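6-phosphogluconate dehydratase (PDB 2GP4) catalyses the dehydration of 6-phosphogluconate to 2-keto-3-deoxy-6-phosphogluconate in the Entner-Doudoroff pathway, and is seen here as an apo form without its iron-sulfur cluster. Local coordinates at residues 37-42 / 335-340; 27-32 / 303-308. One frame throughout, in Å; residues are numbered along the deposited sequence.

Contact 1. Residues 37-42 / 335-340; sequences KASREA and GIIVNW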
# COMPACT_ATOMS: atom_id res chain seq x y z
N LYS A 37 21.18 2.35 8.00
CA LYS A 37 22.37 1.73 8.62
C LYS A 37 22.28 1.56 10.14
O LYS A 37 22.35 0.44 10.64
CB LYS A 37 23.63 2.52 8.25
CG LYS A 37 24.96 1.91 8.71
CD LYS A 37 25.52 0.91 7.70
CE LYS A 37 26.75 0.19 8.25
NZ LYS A 37 27.81 1.11 8.78
N ALA A 38 22.12 2.67 10.86
CA ALA A 38 22.08 2.66 12.32
C ALA A 38 20.81 2.01 12.86
O ALA A 38 20.88 1.11 13.70
CB ALA A 38 22.23 4.08 12.86
N SER A 39 19.66 2.46 12.38
CA SER A 39 18.36 1.94 12.80
C SER A 39 18.23 0.44 12.54
O SER A 39 17.74 -0.29 13.40
CB SER A 39 17.23 2.70 12.11
OG SER A 39 17.38 2.67 10.70
N ARG A 40 18.66 -0.02 11.36
CA ARG A 40 18.61 -1.44 11.04
C ARG A 40 19.54 -2.28 11.92
O ARG A 40 19.18 -3.38 12.34
CB ARG A 40 18.90 -1.69 9.55
CG ARG A 40 18.81 -3.14 9.10
CD ARG A 40 17.42 -3.74 9.28
NE ARG A 40 17.34 -5.07 8.68
CZ ARG A 40 16.29 -5.90 8.78
NH1 ARG A 40 15.20 -5.55 9.45
NH2 ARG A 40 16.34 -7.09 8.20
N GLU A 41 20.73 -1.75 12.21
CA GLU A 41 21.67 -2.43 13.11
C GLU A 41 21.10 -2.58 14.52
O GLU A 41 21.29 -3.62 15.16
CB GLU A 41 23.03 -1.72 13.14
CG GLU A 41 23.98 -2.19 12.04
CD GLU A 41 25.17 -1.25 11.78
OE1 GLU A 41 25.20 -0.13 12.34
OE2 GLU A 41 26.07 -1.64 11.01
N ALA A 42 20.38 -1.56 14.98
CA ALA A 42 19.79 -1.57 16.32
C ALA A 42 18.60 -2.52 16.41
O ALA A 42 18.42 -3.21 17.42
CB ALA A 42 19.40 -0.16 16.76
N GLY A 335 13.34 -1.03 11.23
CA GLY A 335 14.56 -0.23 11.19
C GLY A 335 14.95 0.28 9.82
O GLY A 335 16.07 0.76 9.62
N ILE A 336 14.02 0.19 8.86
CA ILE A 336 14.28 0.58 7.48
C ILE A 336 13.57 1.88 7.14
O ILE A 336 12.35 1.99 7.30
CB ILE A 336 13.88 -0.55 6.50
CG1 ILE A 336 14.66 -1.83 6.84
CG2 ILE A 336 14.14 -0.14 5.06
CD1 ILE A 336 13.94 -3.12 6.49
N ILE A 337 14.34 2.86 6.68
CA ILE A 337 13.81 4.20 6.40
C ILE A 337 13.65 4.43 4.90
O ILE A 337 14.64 4.50 4.17
CB ILE A 337 14.70 5.31 7.03
CG1 ILE A 337 15.00 4.98 8.50
CG2 ILE A 337 14.03 6.68 6.86
CD1 ILE A 337 15.88 5.99 9.23
N VAL A 338 12.40 4.56 4.46
CA VAL A 338 12.05 4.81 3.06
C VAL A 338 11.25 6.12 2.94
O VAL A 338 10.34 6.37 3.73
CB VAL A 338 11.20 3.64 2.47
CG1 VAL A 338 10.70 3.96 1.06
CG2 VAL A 338 11.98 2.33 2.47
N ASN A 339 11.59 6.95 1.96
CA ASN A 339 10.85 8.20 1.74
C ASN A 339 10.24 8.33 0.33
O ASN A 339 10.36 7.42 -0.48
CB ASN A 339 11.69 9.43 2.13
CG ASN A 339 12.99 9.56 1.32
OD1 ASN A 339 13.97 10.15 1.80
ND2 ASN A 339 13.00 9.04 0.10
N TRP A 340 9.60 9.46 0.05
CA TRP A 340 8.97 9.69 -1.26
C TRP A 340 9.95 9.80 -2.42
O TRP A 340 9.58 9.54 -3.55
CB TRP A 340 8.03 10.91 -1.23
CG TRP A 340 6.77 10.67 -0.46
CD1 TRP A 340 6.22 9.45 -0.13
CD2 TRP A 340 5.88 11.66 0.06
NE1 TRP A 340 5.06 9.63 0.57
CE2 TRP A 340 4.81 10.97 0.70
CE3 TRP A 340 5.87 13.06 0.06
CZ2 TRP A 340 3.76 11.63 1.33
CZ3 TRP A 340 4.83 13.72 0.68
CH2 TRP A 340 3.78 13.01 1.31

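Contact 2. Residues 27-32 / 303-308; sequences SVTDRI and NEKSIV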
# COMPACT_ATOMS: atom_id res chain seq x y z
N SER A 27 20.45 1.48 -7.16
CA SER A 27 20.80 2.76 -6.57
C SER A 27 19.91 3.14 -5.38
O SER A 27 20.41 3.54 -4.33
CB SER A 27 20.74 3.87 -7.63
OG SER A 27 20.96 5.14 -7.05
N VAL A 28 18.60 3.00 -5.57
CA VAL A 28 17.63 3.37 -4.56
C VAL A 28 17.72 2.43 -3.36
O VAL A 28 17.64 2.87 -2.22
CB VAL A 28 16.19 3.44 -5.15
CG1 VAL A 28 15.14 3.64 -4.05
CG2 VAL A 28 16.10 4.57 -6.16
N THR A 29 17.91 1.14 -3.63
CA THR A 29 18.14 0.13 -2.60
C THR A 29 19.35 0.48 -1.74
O THR A 29 19.25 0.49 -0.51
CB THR A 29 18.31 -1.29 -3.20
OG1 THR A 29 17.14 -1.64 -3.95
CG2 THR A 29 18.53 -2.32 -2.10
N ASP A 30 20.48 0.77 -2.39
CA ASP A 30 21.70 1.17 -1.68
C ASP A 30 21.50 2.42 -0.82
O ASP A 30 22.05 2.51 0.29
CB ASP A 30 22.84 1.42 -2.67
CG ASP A 30 23.31 0.16 -3.38
OD1 ASP A 30 22.90 -0.96 -2.99
OD2 ASP A 30 24.10 0.31 -4.34
N ARG A 31 20.74 3.37 -1.34
CA ARG A 31 20.46 4.61 -0.62
C ARG A 31 19.69 4.32 0.67
O ARG A 31 19.98 4.91 1.71
CB ARG A 31 19.67 5.59 -1.49
CG ARG A 31 19.40 6.94 -0.83
CD ARG A 31 18.83 7.95 -1.81
NE ARG A 31 17.54 7.51 -2.35
CZ ARG A 31 16.89 8.11 -3.34
NH1 ARG A 31 17.40 9.19 -3.92
NH2 ARG A 31 15.72 7.63 -3.74
N ILE A 32 18.73 3.41 0.58
CA ILE A 32 17.90 3.00 1.71
C ILE A 32 18.73 2.24 2.75
O ILE A 32 18.59 2.48 3.95
CB ILE A 32 16.66 2.19 1.25
CG1 ILE A 32 15.71 3.08 0.43
CG2 ILE A 32 15.91 1.61 2.44
CD1 ILE A 32 14.73 2.32 -0.45
N ASN A 303 13.38 -6.91 4.92
CA ASN A 303 14.67 -6.23 4.84
C ASN A 303 14.60 -5.20 3.72
O ASN A 303 13.56 -5.08 3.07
CB ASN A 303 15.83 -7.21 4.62
CG ASN A 303 15.68 -8.01 3.33
OD1 ASN A 303 15.67 -7.46 2.24
ND2 ASN A 303 15.57 -9.32 3.47
N GLU A 304 15.69 -4.47 3.51
CA GLU A 304 15.74 -3.40 2.51
C GLU A 304 15.37 -3.88 1.11
O GLU A 304 14.59 -3.22 0.41
CB GLU A 304 17.11 -2.72 2.51
CG GLU A 304 17.53 -2.13 3.87
CD GLU A 304 18.47 -3.03 4.67
OE1 GLU A 304 18.27 -4.26 4.71
OE2 GLU A 304 19.43 -2.50 5.28
N LYS A 305 15.91 -5.03 0.70
CA LYS A 305 15.65 -5.58 -0.63
C LYS A 305 14.19 -6.01 -0.80
O LYS A 305 13.59 -5.79 -1.86
CB LYS A 305 16.56 -6.77 -0.92
CG LYS A 305 18.02 -6.42 -1.13
CD LYS A 305 18.86 -7.67 -1.11
CE LYS A 305 20.33 -7.35 -0.94
NZ LYS A 305 20.94 -6.86 -2.21
N SER A 306 13.63 -6.62 0.24
CA SER A 306 12.26 -7.14 0.17
C SER A 306 11.25 -5.99 0.23
O SER A 306 10.20 -6.05 -0.41
CB SER A 306 12.00 -8.21 1.23
OG SER A 306 12.21 -7.71 2.54
N ILE A 307 11.59 -4.95 0.99
CA ILE A 307 10.81 -3.71 1.01
C ILE A 307 10.79 -3.04 -0.37
O ILE A 307 9.72 -2.69 -0.89
CB ILE A 307 11.30 -2.74 2.11
CG1 ILE A 307 10.87 -3.23 3.49
CG2 ILE A 307 10.80 -1.31 1.87
CD1 ILE A 307 9.35 -3.31 3.70
N VAL A 308 11.97 -2.89 -0.97
CA VAL A 308 12.07 -2.35 -2.33
C VAL A 308 11.23 -3.20 -3.30
O VAL A 308 10.48 -2.66 -4.11
CB VAL A 308 13.54 -2.23 -2.80
CG1 VAL A 308 13.64 -2.05 -4.32
CG2 VAL A 308 14.24 -1.08 -2.08
O HOH W 1 22.37 -4.07 -2.16

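Contact 1. Residues 37-42 / 335-340
The R40 guanidinium carries I336 CD1 over one face, with the methyl 3.9 Å above the plane: a methyl packed on the flat face of a charged group, displaced toward its rim. The polar work is done by the nitrogens: NH1 donates to the carbonyls of G299 and A334, and NH2 gives a weaker bond to V302 O. These carbonyls fix the rotation of the group while I336 covers part of it. The chain reaches this place because CG is anti to the backbone N (chi1 -177°) and the chain then bends at chi2 (62°). R40 and I336 consequently run side by side, pointing the same way, with R40 CD 4.1 Å from I336 CG1.

The residue before it, S39, meets the backbone of the other segment. Its OG lies 2.6 Å from G335 O. S39 OG is the donor, and its one proton can go to G335 O or to S36 O; the choice between them is not settled. On its other contact OG is 3.9 Å from I337 CD1, a methyl packing against the hydroxyl. R40 N is 3.2 Å from G335 O, yet its angle is too poor for a hydrogen bond. Backbones come close here, CA of R40 lying 4.2 Å from CA of G335, an approach that the lack of a side chain at G335 permits. I337 N donates to S36 OG, and R35 NH2 donates to I337 O, so helix 23-51 grips the chain on past the glycine.

The positive phi of G335 (78°) and the bonds I336 N to A331 O and G335 N to R332 O identify a Schellman motif, with G335 as its C-prime residue: it terminates helix 322-333 against the side of helix 23-51.

Contact 2. Residues 27-32 / 303-308
T29 at chi1 -58° sets OG1 beside its backbone N with CG2 anti to that N, while V308 at chi1 164° sends CG1 anti to its own N and CG2 anti to its carbonyl carbon. Together these rotamers place the threonine hydroxyl against both valine methyls: T29 OG1 is 3.5 Å from V308 CG1 and likewise 3.5 Å from V308 CG2. The polar needs of this oxygen are met elsewhere, by V25 O in its own helix and by H387 NE2, so toward V308 it behaves as a packing surface.

I32, three residues further along the helix than T29, extends the same patch, with its CD1 at 3.8 Å from V308 CG2. Looser, outer contacts of I32 CG2 with the aliphatic CG of E304, and of T29 CG2 with the CG of K305, merely extend the interface along the stems of two charged residues.

Beside this patch a water links the two charged ends. It accepts from K305 NZ at 3.1 Å and donates to D30 OD1 at 3.3 Å, which joins ends that make no direct salt bridge.

The N-terminus of helix 304-316 is closed by a capping box: N303 N donates to S306 OG (2.8 Å) and S306 N returns a bond to N303 OD1 (3.0 Å), the donor standing above the amide plane. The axes of the short segments approach to 9.8 Å, so this is helix-helix packing of a steeply inclined pair, the N-to-C directions 132° apart, joining helix 23-51 to the capped start of helix 304-316 in the largely alpha-helical N-terminal domain.

Contacts 1 and 2 lie on two nearby parts of helix 23-51, their centres about 10 Å apart, and they touch directly. I336 joins them: its CD1 is 3.5 Å from N303 C and its CG2 is 3.6 Å from I32 CG2, so a residue from contact 1 packs on both segments of contact 2. I337 O, 3.6 Å from I32 CG2, and R40 NH2, 3.6 Å from N303 CB, add to this. One long helix thus holds the end of helix 322-333 and the start of helix 304-316 side by side. This cluster-free apo form contains no ligand or cluster from which to measure a distance to the active site.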